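Acyl-CoA synthetase (AMP-forming)/AMP-acid ligase II-like protein (Dyadobacter fermentans, PDB 4GS5) probably activates fatty acids as acyl adenylates with ATP and passes them to coenzyme A, as an ATP-dependent AMP-binding enzyme. Local coordinates at residues L43-S48 with K53-T58; L93-R98 with F126-P131; S136-S141 with G145-L150; N251-G256 with I260-I265; E310-E315 with K327-A332. All coordinates share one frame; numbering follows the deposited sequence.

Contact 1. Residues L43-S48 with K53-T58; sequences LHTSGS and KPITVT. With EDO (1,2-ethanediol), chain Q.
Leu43 pairs with Ile55, and Thr45 with Lys53, as antiparallel hydrogen-bonded pairs in a hairpin so twisted that the two short strand segments run 129° apart. Each pair is closed by two bonds; the shortest joins Lys53 N to Thr45 O, 2.7 Å. Between them His44 faces Pro54 in a non-hydrogen-bonded pair, and Pro54 CA brings its C-H to Leu43 O at 3.2 Å. On the face of Leu43, Thr45, Lys53 and Ile55, the lysine chain runs alongside Thr45, with Thr45 CG2 3.8 Å from Lys53 CG. With chi1 at 82°, Lys53 CG lies between backbone N and carbonyl carbon, and the chain passes over Gly47, whose CA is 3.8 Å from Lys53 CD; a beta carbon on the glycine would be tight. The turn following Thr45 matches the glycine-rich loop that binds ATP phosphates in relatives, and probably does so here; Ser48 OG accepts a bond from O2 of a 1,2-ethanediol, probably from the crystallisation liquor, 2.8 Å. Leu43 lies crosswise to Val57 and also packs on Ile90 and Leu93 of helix 90-102, while Thr58 is the N-cap of helix 59-72 and gives its backbone N to Gln61.

Contact 2. Residues L93-R98 with F126-P131; sequences LMMLVR and FVAMVP
A Met-aromatic contact between selenomethionine Met95 and Phe126 fastens helix 90-102 to strand 126-129, inside the alpha/beta layering of the AMP-binding fold, where this strand lies between the parallel strands 80-83 and 153-155. Met95 is the residue of the helix segment that carries the contact. Its chain bends at both chi2 and chi3, near -64° each, which folds the selenium and the methyl round to meet the strand. SE then has two neighbours there: Ala128 CB at 3.7 Å and Phe126 CE2 at 3.9 Å. The selenium approaches the phenyl ring at a slant, 5.1 Å from the centroid and 69° off the ring normal. The Phe126 ring also meets Trp104, the planes turned about 65° to each other, and touches Leu154 of the next strand. No hydrogen bond crosses between the segments; all three touching residues are buried, and shape and dispersion carry the join. On its other sides the helix packs against helices 22-36 and 59-72, through Leu96 on Phe30 and Met94 on Leu62, for example. Arg98 adds a last detail: its guanidinium has Met94 CB over the centre of one face, 4.2 Å above the plane, and Met95 SE in plane at its edge.

Contact 3. Residues S136-S141 with G145-L150; sequences SILENS and GQVDRL
Apolar packing of Ile137 and Leu138 on Val147 and Leu150 brings the last turn of helix 131-139 against the 3-10 turns of 145-150, close to the point where the chain reverses. Val147 sits at the centre. Ile137 CG2 lies 3.9 Å from Val147 CB, while Leu138 CD2 reaches Val147 CG2 at 3.9 Å, each side chain crossing the valine at a slant. With CG1 anti to the carbonyl carbon (chi1 -72°), Ile137 turns CG2 to the valine and extends CD1 to Leu150, where the two CD1 methyls meet tip to tip at 3.9 Å. The turn between them follows a helix exit with an Asx turn: Asn140 OD1 accepts the N-H of Ala142, and the Thr143 hydroxyl, set between Ile137 O and Asn140 O, shares its hydrogen bonding between them. In the fold, this helix and the 3-10 turns lead from strand 126-129 to its parallel neighbour 153-155. Ile137 also touches Asn114 and Pro115, and Leu138 packs on Leu164 and Gln167 of helix 162-169. The polar link between the two segments is a single water, which donates a hydrogen bond to Ser141 O at 3.1 Å and accepts one from Gly145 N at 2.9 Å.

Contact 4. Residues N251-G256 with I260-I265; sequences NVINSG and IVLDQI
Asn251 supplies both backbone and side-chain acceptors to the helix start that follows its partner strand. Asn251 O takes the N-H of Leu262 at 2.8 Å, and Asn251 OD1 accepts from Asp263 N in a weak bond of 3.3 Å. The amide end is used too: ND2 donates to Asp263 OD2 at 2.9 Å in an almost straight bond (172°), the oxygen lying in the amide plane while the donor comes from above the carboxylate plane, the two planes 46° apart. Val261, at the N-cap position, offers its own O to Ile265 N and, weakly, to Gln264 N, so the first-turn N-H groups from 262 to 265 all find acceptors. The N-terminal end of the helix would probably stabilise the negative charge of Asp263. With an alanine here, Asp263 OD2 would probably lose its amide donor and be freer to turn, and the Asp263 N-H its weak side-chain acceptor. Further along, Ile253 and Ile260 form a hydrogen-bonded pair, Ile253 N to Ile260 O 2.9 Å and Ile260 N to Ile253 O 3.0 Å, their side chains lying side by side. This hairpin probably corresponds to the A8 motif, which in relatives enters the active site in the thioester-forming state. Ile253, Leu262 and Ile265 cover Leu296 of strand 295-301, Ile253 and Ile265 also reaching strand 282-289, and Asn254 N bonds Gln294.

Contact 5. Residues E310-E315 with K327-A332; sequences ERLTAE and KHIYFA
While Ile329 turns to meet Leu312 and Thr313, two flat groups of its segment, His328 and Tyr330, pack on each other. His328 ND1 stands over the centre of one face of the Tyr330 ring, 3.1 Å above its plane, and Tyr330 CG lies in the plane of the imidazole, at its edge. Phe349 meets the tyrosine ring edge-to-face, and the Tyr330 hydroxyl is hydrogen-bonded to Glu287. The contact with the helix falls to Ile329: CG1 is anti to the carbonyl carbon (chi1 -61°), the chain then runs straight (chi2 -179°), and CD1 alone reaches across. There it finds Leu312 CD2 at 4.3 Å and Thr313 OG1 at 3.7 Å, the threonine and isoleucine side chains crossing at a slant. This is helix-on-strand packing within the beta-alpha-beta unit of strand 295-301, helix 306-319 and strand 329-332, the two strands being parallel neighbours. Both Leu312 and Ile329 rest on Ile300 of the first of these strands, and Leu312 continues on to Val272 and Phe273 of helix 262-276. No hydrogen bond passes between the segments. The Thr313 hydroxyl is instead bonded to Thr309 O, one turn back in its own helix, so it can lie against a methyl group without wanting a partner from the strand. The contact is therefore van der Waals in character and non-directional, resting on the reach of one methyl.

Contacts 1, 2 and 3 come first along the chain, within the AMP-binding region, and form a continuous run: contact 1 touches contact 2 through Leu43 CD1 and Leu93 CD1, 3.8 Å apart; contact 2 touches contact 3 where Val127 packs on Leu150, and Met129 on Leu150 and Ile137, strand 126-129 leading through Val130 into helix 131-139. Contacts 4 and 5 follow, centres about 18 Å apart: contact 4 includes the first turn of helix 262-276, Leu312 of contact 5 packs further along it, and both contacts pack on strand 295-301. Centres of contacts 1 and 4 lie about 36 Å apart. Such a two-lobed layout suits a family whose small C-terminal domain turns against the large one during catalysis.

Contact 1. Residues L43-S48 with K53-T58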
# COMPACT_ATOMS: atom_id res chain seq x y z
N LEU A 43 -4.45 10.25 18.42
CA LEU A 43 -3.33 9.34 18.26
C LEU A 43 -2.24 9.99 17.37
O LEU A 43 -2.34 11.17 17.02
CB LEU A 43 -3.79 8.01 17.68
CG LEU A 43 -5.11 7.49 18.26
CD1 LEU A 43 -5.36 6.04 17.84
CD2 LEU A 43 -5.15 7.63 19.78
N HIS A 44 -1.21 9.23 17.01
CA HIS A 44 -0.09 9.79 16.25
C HIS A 44 0.23 8.99 15.00
O HIS A 44 0.05 7.78 14.96
CB HIS A 44 1.18 9.85 17.11
CG HIS A 44 1.13 10.87 18.20
ND1 HIS A 44 0.85 10.55 19.51
CD2 HIS A 44 1.34 12.21 18.17
CE1 HIS A 44 0.89 11.65 20.24
NE2 HIS A 44 1.18 12.67 19.45
N THR A 45 0.73 9.68 13.98
CA THR A 45 1.21 9.03 12.76
C THR A 45 2.44 9.80 12.27
O THR A 45 2.80 10.82 12.85
CB THR A 45 0.09 8.97 11.67
OG1 THR A 45 0.53 8.17 10.56
CG2 THR A 45 -0.27 10.36 11.17
N SER A 46 3.11 9.32 11.23
CA SER A 46 4.24 10.05 10.66
C SER A 46 3.75 11.06 9.62
O SER A 46 2.92 10.73 8.79
CB SER A 46 5.23 9.07 10.00
OG SER A 46 5.97 8.36 10.96
N GLY A 47 4.25 12.30 9.67
CA GLY A 47 3.89 13.29 8.67
C GLY A 47 4.77 13.20 7.42
O GLY A 47 5.60 12.32 7.30
N SER A 48 4.61 14.15 6.50
CA SER A 48 5.38 14.15 5.26
C SER A 48 6.89 14.32 5.49
O SER A 48 7.70 13.99 4.61
CB SER A 48 4.87 15.24 4.32
OG SER A 48 5.03 16.52 4.91
N LYS A 53 2.87 13.27 14.02
CA LYS A 53 1.82 14.27 13.98
C LYS A 53 0.53 13.69 14.54
O LYS A 53 0.22 12.52 14.30
CB LYS A 53 1.62 14.81 12.56
CG LYS A 53 0.77 13.97 11.65
CD LYS A 53 0.76 14.62 10.28
CE LYS A 53 -0.32 14.08 9.37
NZ LYS A 53 -0.99 15.22 8.69
N PRO A 54 -0.19 14.51 15.30
CA PRO A 54 -1.45 14.05 15.91
C PRO A 54 -2.56 13.93 14.88
O PRO A 54 -2.63 14.73 13.95
CB PRO A 54 -1.76 15.13 16.95
CG PRO A 54 -0.99 16.32 16.53
CD PRO A 54 0.22 15.83 15.80
N ILE A 55 -3.41 12.93 15.03
CA ILE A 55 -4.64 12.85 14.25
C ILE A 55 -5.76 12.44 15.20
O ILE A 55 -5.55 11.63 16.11
CB ILE A 55 -4.55 11.83 13.11
CG1 ILE A 55 -4.17 10.46 13.66
CG2 ILE A 55 -3.54 12.28 12.03
CD1 ILE A 55 -4.14 9.38 12.60
N THR A 56 -6.94 13.00 15.03
CA THR A 56 -8.02 12.61 15.91
C THR A 56 -8.95 11.63 15.21
O THR A 56 -9.27 11.79 14.03
CB THR A 56 -8.78 13.81 16.54
OG1 THR A 56 -9.89 14.19 15.72
CG2 THR A 56 -7.84 14.99 16.73
N VAL A 57 -9.34 10.59 15.93
CA VAL A 57 -10.23 9.58 15.38
C VAL A 57 -11.34 9.31 16.37
O VAL A 57 -11.11 9.38 17.58
CB VAL A 57 -9.49 8.28 15.08
CG1 VAL A 57 -8.44 8.51 14.00
CG2 VAL A 57 -8.85 7.75 16.37
N THR A 58 -12.53 9.01 15.87
CA THR A 58 -13.66 8.83 16.78
C THR A 58 -13.64 7.41 17.32
O THR A 58 -12.99 6.52 16.75
CB THR A 58 -15.02 9.11 16.09
OG1 THR A 58 -15.32 8.08 15.15
CG2 THR A 58 -14.99 10.45 15.38
C1 EDO Q . 5.99 19.34 2.39
O1 EDO Q . 6.45 18.27 1.56
C2 EDO Q . 6.65 19.20 3.75
O2 EDO Q . 5.62 19.21 4.76

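Contact 2. Residues L93-R98 with F126-P131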
# COMPACT_ATOMS: atom_id res chain seq x y z
N LEU A 93 -1.64 0.92 18.29
CA LEU A 93 -2.87 1.17 19.04
C LEU A 93 -4.06 0.38 18.47
O LEU A 93 -4.92 -0.06 19.23
CB LEU A 93 -3.17 2.67 19.12
CG LEU A 93 -2.08 3.44 19.88
CD1 LEU A 93 -2.42 4.92 19.98
CD2 LEU A 93 -1.92 2.83 21.26
N MSE A 94 -4.12 0.17 17.16
CA MSE A 94 -5.22 -0.62 16.61
C MSE A 94 -5.23 -2.07 17.13
O MSE A 94 -6.28 -2.69 17.25
CB MSE A 94 -5.28 -0.57 15.07
CG MSE A 94 -5.99 0.66 14.53
SE MSE A 94 -7.93 0.74 14.92
CE MSE A 94 -8.31 -1.16 15.04
N MSE A 95 -4.06 -2.61 17.45
CA MSE A 95 -4.02 -3.96 18.00
C MSE A 95 -4.70 -3.99 19.37
O MSE A 95 -5.35 -5.00 19.73
CB MSE A 95 -2.58 -4.46 18.11
CG MSE A 95 -1.94 -4.78 16.76
SE MSE A 95 -2.86 -6.24 15.88
CE MSE A 95 -2.44 -7.67 17.13
N LEU A 96 -4.58 -2.90 20.12
CA LEU A 96 -5.21 -2.79 21.45
C LEU A 96 -6.72 -2.70 21.34
O LEU A 96 -7.45 -3.34 22.10
CB LEU A 96 -4.68 -1.58 22.21
CG LEU A 96 -3.16 -1.49 22.36
CD1 LEU A 96 -2.80 -0.26 23.19
CD2 LEU A 96 -2.62 -2.76 23.01
N VAL A 97 -7.19 -1.87 20.40
CA VAL A 97 -8.61 -1.71 20.14
C VAL A 97 -9.25 -3.03 19.75
O VAL A 97 -10.28 -3.42 20.31
CB VAL A 97 -8.87 -0.67 19.03
CG1 VAL A 97 -10.34 -0.68 18.61
CG2 VAL A 97 -8.45 0.72 19.50
N ARG A 98 -8.64 -3.73 18.78
CA ARG A 98 -9.12 -5.06 18.39
C ARG A 98 -9.16 -5.97 19.61
O ARG A 98 -10.15 -6.64 19.87
CB ARG A 98 -8.23 -5.67 17.31
CG ARG A 98 -8.32 -4.97 15.96
CD ARG A 98 -7.11 -5.30 15.08
NE ARG A 98 -7.10 -4.51 13.85
CZ ARG A 98 -6.01 -4.23 13.15
NH1 ARG A 98 -4.83 -4.68 13.55
NH2 ARG A 98 -6.10 -3.51 12.05
N PHE A 126 -2.53 -14.81 16.19
CA PHE A 126 -2.58 -13.67 15.31
C PHE A 126 -1.47 -12.67 15.63
O PHE A 126 -1.18 -12.39 16.80
CB PHE A 126 -3.93 -12.97 15.39
CG PHE A 126 -4.02 -11.78 14.48
CD1 PHE A 126 -3.93 -11.94 13.12
CD2 PHE A 126 -4.18 -10.51 15.00
CE1 PHE A 126 -4.00 -10.84 12.26
CE2 PHE A 126 -4.26 -9.41 14.16
CZ PHE A 126 -4.17 -9.58 12.80
N VAL A 127 -0.87 -12.13 14.59
CA VAL A 127 0.07 -11.03 14.78
C VAL A 127 0.00 -10.09 13.59
O VAL A 127 -0.12 -10.55 12.44
CB VAL A 127 1.51 -11.53 14.94
CG1 VAL A 127 1.93 -12.35 13.72
CG2 VAL A 127 2.47 -10.35 15.17
N ALA A 128 0.08 -8.78 13.85
CA ALA A 128 0.20 -7.83 12.75
C ALA A 128 1.61 -7.28 12.78
O ALA A 128 2.14 -6.98 13.84
CB ALA A 128 -0.82 -6.70 12.87
N MSE A 129 2.24 -7.16 11.62
CA MSE A 129 3.61 -6.68 11.59
C MSE A 129 3.94 -6.08 10.24
O MSE A 129 3.12 -6.11 9.33
CB MSE A 129 4.58 -7.81 11.97
CG MSE A 129 4.66 -8.96 10.98
SE MSE A 129 5.87 -10.39 11.62
CE MSE A 129 5.06 -10.75 13.33
N VAL A 130 5.12 -5.48 10.13
CA VAL A 130 5.57 -4.96 8.84
C VAL A 130 6.39 -6.05 8.18
O VAL A 130 6.88 -6.95 8.86
CB VAL A 130 6.36 -3.63 8.93
CG1 VAL A 130 5.47 -2.52 9.50
CG2 VAL A 130 7.64 -3.80 9.75
N PRO A 131 6.51 -5.99 6.85
CA PRO A 131 7.17 -7.05 6.08
C PRO A 131 8.60 -7.31 6.54
O PRO A 131 9.02 -8.47 6.60
CB PRO A 131 7.19 -6.48 4.65
CG PRO A 131 5.94 -5.63 4.60
CD PRO A 131 5.85 -5.00 5.98

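Contact 3. Residues S136-S141 with G145-L150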
# COMPACT_ATOMS: atom_id res chain seq x y z
N SER A 136 12.83 -10.71 8.98
CA SER A 136 13.85 -10.82 10.03
C SER A 136 13.70 -12.13 10.78
O SER A 136 14.68 -12.81 11.05
CB SER A 136 13.74 -9.67 11.05
OG SER A 136 14.31 -8.48 10.56
N ILE A 137 12.47 -12.46 11.13
CA ILE A 137 12.17 -13.73 11.77
C ILE A 137 12.65 -14.90 10.90
O ILE A 137 13.25 -15.84 11.40
CB ILE A 137 10.67 -13.89 12.01
CG1 ILE A 137 10.21 -12.96 13.14
CG2 ILE A 137 10.33 -15.35 12.32
CD1 ILE A 137 8.70 -12.87 13.28
N LEU A 138 12.39 -14.81 9.60
CA LEU A 138 12.78 -15.87 8.66
C LEU A 138 14.28 -15.99 8.43
O LEU A 138 14.77 -17.07 8.07
CB LEU A 138 12.06 -15.65 7.32
CG LEU A 138 10.55 -15.86 7.38
CD1 LEU A 138 9.88 -15.24 6.17
CD2 LEU A 138 10.25 -17.36 7.49
N GLU A 139 15.02 -14.90 8.62
CA GLU A 139 16.46 -14.90 8.36
C GLU A 139 17.29 -15.33 9.56
O GLU A 139 18.40 -15.87 9.42
CB GLU A 139 16.92 -13.52 7.90
CG GLU A 139 16.55 -13.22 6.46
CD GLU A 139 17.44 -13.95 5.47
OE1 GLU A 139 18.68 -13.74 5.52
OE2 GLU A 139 16.90 -14.73 4.65
N ASN A 140 16.74 -15.07 10.74
CA ASN A 140 17.43 -15.33 11.99
C ASN A 140 17.17 -16.77 12.43
O ASN A 140 16.08 -17.11 12.90
CB ASN A 140 16.96 -14.33 13.04
CG ASN A 140 17.75 -14.41 14.32
OD1 ASN A 140 18.32 -15.46 14.65
ND2 ASN A 140 17.79 -13.31 15.07
N SER A 141 18.18 -17.62 12.25
CA SER A 141 18.01 -19.07 12.43
C SER A 141 17.73 -19.49 13.86
O SER A 141 17.62 -20.67 14.16
CB SER A 141 19.21 -19.83 11.87
OG SER A 141 19.03 -20.09 10.48
N GLY A 145 12.76 -21.16 12.76
CA GLY A 145 12.08 -22.43 12.98
C GLY A 145 10.76 -22.28 13.71
O GLY A 145 9.96 -23.21 13.76
N GLN A 146 10.53 -21.09 14.27
CA GLN A 146 9.31 -20.83 15.03
C GLN A 146 8.37 -19.86 14.32
O GLN A 146 7.41 -19.40 14.92
CB GLN A 146 9.65 -20.25 16.41
CG GLN A 146 10.30 -21.23 17.37
CD GLN A 146 11.72 -21.56 16.99
OE1 GLN A 146 12.62 -20.73 17.11
NE2 GLN A 146 11.93 -22.79 16.52
N VAL A 147 8.64 -19.55 13.05
CA VAL A 147 7.80 -18.58 12.34
C VAL A 147 6.30 -18.97 12.35
O VAL A 147 5.43 -18.10 12.36
CB VAL A 147 8.28 -18.35 10.89
CG1 VAL A 147 8.13 -19.62 10.07
CG2 VAL A 147 7.52 -17.20 10.26
N ASP A 148 6.01 -20.27 12.35
CA ASP A 148 4.62 -20.70 12.34
C ASP A 148 3.90 -20.47 13.69
O ASP A 148 2.67 -20.42 13.74
CB ASP A 148 4.49 -22.14 11.82
CG ASP A 148 4.69 -22.22 10.31
OD1 ASP A 148 4.66 -21.16 9.64
OD2 ASP A 148 4.86 -23.33 9.77
N ARG A 149 4.66 -20.29 14.77
CA ARG A 149 4.08 -19.96 16.06
C ARG A 149 3.35 -18.61 16.04
O ARG A 149 2.66 -18.24 16.99
CB ARG A 149 5.15 -19.97 17.15
CG ARG A 149 5.33 -21.31 17.87
CD ARG A 149 5.82 -22.42 16.95
NE ARG A 149 6.57 -23.44 17.67
CZ ARG A 149 7.65 -24.06 17.19
NH1 ARG A 149 8.28 -24.97 17.91
NH2 ARG A 149 8.09 -23.77 15.98
N LEU A 150 3.51 -17.87 14.95
CA LEU A 150 2.75 -16.63 14.77
C LEU A 150 1.26 -16.90 14.52
O LEU A 150 0.42 -16.00 14.73
CB LEU A 150 3.32 -15.79 13.62
CG LEU A 150 4.75 -15.26 13.81
CD1 LEU A 150 5.25 -14.61 12.52
CD2 LEU A 150 4.84 -14.29 14.97
O HOH W 1 14.68 -21.33 14.88

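Contact 4. Residues N251-G256 with I260-I265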
# COMPACT_ATOMS: atom_id res chain seq x y z
N ASN A 251 -0.48 8.21 -15.48
CA ASN A 251 0.70 7.50 -15.96
C ASN A 251 0.37 6.25 -16.80
O ASN A 251 1.28 5.55 -17.29
CB ASN A 251 1.60 7.12 -14.77
CG ASN A 251 2.95 6.58 -15.21
OD1 ASN A 251 3.49 6.98 -16.25
ND2 ASN A 251 3.50 5.65 -14.43
N VAL A 252 -0.92 5.96 -16.96
CA VAL A 252 -1.36 4.77 -17.69
C VAL A 252 -2.39 5.18 -18.74
O VAL A 252 -3.31 5.95 -18.46
CB VAL A 252 -1.98 3.71 -16.75
CG1 VAL A 252 -2.26 2.43 -17.53
CG2 VAL A 252 -1.03 3.39 -15.58
N ILE A 253 -2.20 4.70 -19.97
CA ILE A 253 -3.18 4.99 -21.00
C ILE A 253 -3.79 3.68 -21.49
O ILE A 253 -3.25 2.60 -21.24
CB ILE A 253 -2.57 5.74 -22.20
CG1 ILE A 253 -1.54 4.86 -22.92
CG2 ILE A 253 -1.94 7.07 -21.75
CD1 ILE A 253 -1.06 5.45 -24.21
N ASN A 254 -4.92 3.79 -22.19
CA ASN A 254 -5.56 2.62 -22.76
C ASN A 254 -5.67 2.80 -24.26
O ASN A 254 -6.47 3.60 -24.74
CB ASN A 254 -6.94 2.38 -22.13
CG ASN A 254 -7.57 1.09 -22.62
OD1 ASN A 254 -7.06 0.45 -23.52
ND2 ASN A 254 -8.70 0.71 -22.02
N SER A 255 -4.84 2.06 -24.99
CA SER A 255 -4.78 2.14 -26.44
C SER A 255 -5.29 0.82 -27.02
O SER A 255 -4.64 -0.21 -26.85
CB SER A 255 -3.34 2.37 -26.90
OG SER A 255 -3.22 2.35 -28.32
N GLY A 256 -6.45 0.86 -27.67
CA GLY A 256 -7.06 -0.34 -28.22
C GLY A 256 -7.22 -1.47 -27.20
O GLY A 256 -7.03 -2.64 -27.54
N ILE A 260 -0.93 0.75 -21.26
CA ILE A 260 0.48 1.09 -21.41
C ILE A 260 0.91 2.11 -20.35
O ILE A 260 0.28 3.17 -20.20
CB ILE A 260 0.74 1.71 -22.80
CG1 ILE A 260 0.51 0.66 -23.89
CG2 ILE A 260 2.17 2.25 -22.91
CD1 ILE A 260 0.40 1.30 -25.31
N VAL A 261 1.97 1.79 -19.63
CA VAL A 261 2.49 2.67 -18.57
C VAL A 261 3.51 3.61 -19.21
O VAL A 261 4.51 3.16 -19.78
CB VAL A 261 3.13 1.85 -17.43
CG1 VAL A 261 3.58 2.78 -16.28
CG2 VAL A 261 2.17 0.78 -16.90
N LEU A 262 3.26 4.92 -19.13
CA LEU A 262 4.09 5.86 -19.89
C LEU A 262 5.58 5.82 -19.52
O LEU A 262 6.43 5.79 -20.41
CB LEU A 262 3.55 7.29 -19.79
CG LEU A 262 2.20 7.48 -20.49
CD1 LEU A 262 1.59 8.83 -20.10
CD2 LEU A 262 2.32 7.33 -22.02
N ASP A 263 5.89 5.80 -18.24
CA ASP A 263 7.29 5.83 -17.83
C ASP A 263 8.00 4.53 -18.20
O ASP A 263 9.21 4.52 -18.41
CB ASP A 263 7.47 6.21 -16.34
CG ASP A 263 7.15 5.06 -15.39
OD1 ASP A 263 8.04 4.67 -14.61
OD2 ASP A 263 6.00 4.57 -15.39
N GLN A 264 7.25 3.44 -18.30
CA GLN A 264 7.85 2.17 -18.71
C GLN A 264 8.19 2.18 -20.19
O GLN A 264 9.26 1.74 -20.59
CB GLN A 264 6.94 0.98 -18.39
CG GLN A 264 6.83 0.70 -16.91
CD GLN A 264 5.99 -0.53 -16.61
OE1 GLN A 264 5.50 -1.21 -17.53
NE2 GLN A 264 5.82 -0.83 -15.33
N ILE A 265 7.28 2.69 -21.00
CA ILE A 265 7.58 2.78 -22.42
C ILE A 265 8.72 3.78 -22.64
O ILE A 265 9.58 3.58 -23.49
CB ILE A 265 6.32 3.08 -23.30
CG1 ILE A 265 6.65 2.86 -24.77
CG2 ILE A 265 5.77 4.47 -23.06
CD1 ILE A 265 6.86 1.40 -25.10

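Contact 5. Residues E310-E315 with K327-A332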
# COMPACT_ATOMS: atom_id res chain seq x y z
N GLU A 310 14.71 8.37 -39.13
CA GLU A 310 14.42 7.07 -39.73
C GLU A 310 15.07 5.91 -38.96
O GLU A 310 14.43 4.89 -38.71
CB GLU A 310 14.86 7.04 -41.20
CG GLU A 310 13.79 7.53 -42.16
CD GLU A 310 14.29 7.64 -43.60
OE1 GLU A 310 15.41 7.15 -43.90
OE2 GLU A 310 13.57 8.23 -44.43
N ARG A 311 16.35 6.06 -38.61
CA ARG A 311 17.02 5.08 -37.77
C ARG A 311 16.25 4.91 -36.46
O ARG A 311 16.01 3.80 -36.00
CB ARG A 311 18.46 5.49 -37.45
CG ARG A 311 19.48 5.15 -38.52
CD ARG A 311 20.89 5.07 -37.94
NE ARG A 311 21.07 3.86 -37.14
CZ ARG A 311 22.22 3.48 -36.58
NH1 ARG A 311 23.31 4.23 -36.73
NH2 ARG A 311 22.29 2.36 -35.87
N LEU A 312 15.86 6.04 -35.87
CA LEU A 312 15.20 6.02 -34.58
C LEU A 312 13.90 5.25 -34.68
O LEU A 312 13.64 4.32 -33.89
CB LEU A 312 14.92 7.44 -34.10
CG LEU A 312 14.02 7.45 -32.87
CD1 LEU A 312 14.75 6.83 -31.68
CD2 LEU A 312 13.57 8.88 -32.59
N THR A 313 13.08 5.65 -35.64
CA THR A 313 11.79 5.03 -35.87
C THR A 313 11.91 3.51 -36.02
O THR A 313 11.18 2.75 -35.38
CB THR A 313 11.11 5.62 -37.11
OG1 THR A 313 10.77 6.99 -36.85
CG2 THR A 313 9.85 4.84 -37.48
N ALA A 314 12.86 3.08 -36.85
CA ALA A 314 13.05 1.66 -37.12
C ALA A 314 13.53 0.88 -35.89
O ALA A 314 13.03 -0.21 -35.60
CB ALA A 314 14.01 1.45 -38.30
N GLU A 315 14.50 1.44 -35.17
CA GLU A 315 15.03 0.78 -33.98
C GLU A 315 13.95 0.60 -32.91
O GLU A 315 13.88 -0.44 -32.25
CB GLU A 315 16.23 1.55 -33.42
CG GLU A 315 16.62 1.18 -31.99
CD GLU A 315 17.40 -0.11 -31.88
OE1 GLU A 315 17.47 -0.86 -32.88
OE2 GLU A 315 17.96 -0.38 -30.78
N LYS A 327 2.73 6.18 -32.26
CA LYS A 327 2.10 6.22 -33.59
C LYS A 327 2.43 7.50 -34.35
O LYS A 327 2.03 7.68 -35.50
CB LYS A 327 0.58 6.07 -33.48
CG LYS A 327 0.14 4.84 -32.73
CD LYS A 327 0.40 3.58 -33.53
CE LYS A 327 0.06 2.34 -32.72
NZ LYS A 327 0.30 1.11 -33.52
N HIS A 328 3.12 8.40 -33.68
CA HIS A 328 3.54 9.65 -34.29
C HIS A 328 4.68 10.22 -33.48
O HIS A 328 4.76 10.02 -32.27
CB HIS A 328 2.38 10.64 -34.32
CG HIS A 328 2.63 11.82 -35.20
ND1 HIS A 328 3.04 13.04 -34.70
CD2 HIS A 328 2.54 11.97 -36.54
CE1 HIS A 328 3.19 13.89 -35.70
NE2 HIS A 328 2.90 13.26 -36.83
N ILE A 329 5.59 10.90 -34.15
CA ILE A 329 6.67 11.58 -33.46
C ILE A 329 6.52 13.08 -33.70
O ILE A 329 6.53 13.53 -34.84
CB ILE A 329 8.05 11.09 -33.94
CG1 ILE A 329 8.21 9.60 -33.65
CG2 ILE A 329 9.17 11.91 -33.29
CD1 ILE A 329 9.54 9.02 -34.07
N TYR A 330 6.34 13.82 -32.62
CA TYR A 330 6.23 15.27 -32.69
C TYR A 330 7.56 15.88 -32.29
O TYR A 330 8.21 15.40 -31.36
CB TYR A 330 5.17 15.78 -31.72
CG TYR A 330 3.75 15.42 -32.09
CD1 TYR A 330 3.03 16.20 -32.98
CD2 TYR A 330 3.12 14.32 -31.53
CE1 TYR A 330 1.73 15.88 -33.32
CE2 TYR A 330 1.82 13.99 -31.85
CZ TYR A 330 1.13 14.78 -32.75
OH TYR A 330 -0.17 14.45 -33.08
N PHE A 331 7.95 16.95 -32.97
CA PHE A 331 9.17 17.67 -32.60
C PHE A 331 8.79 19.04 -32.09
O PHE A 331 8.06 19.77 -32.75
CB PHE A 331 10.11 17.81 -33.81
CG PHE A 331 10.73 16.52 -34.25
CD1 PHE A 331 11.94 16.10 -33.72
CD2 PHE A 331 10.10 15.72 -35.19
CE1 PHE A 331 12.52 14.91 -34.12
CE2 PHE A 331 10.66 14.52 -35.60
CZ PHE A 331 11.88 14.11 -35.06
N ALA A 332 9.30 19.41 -30.92
CA ALA A 332 9.07 20.73 -30.36
C ALA A 332 10.37 21.53 -30.32
O ALA A 332 11.43 21.00 -29.97
CB ALA A 332 8.48 20.62 -28.95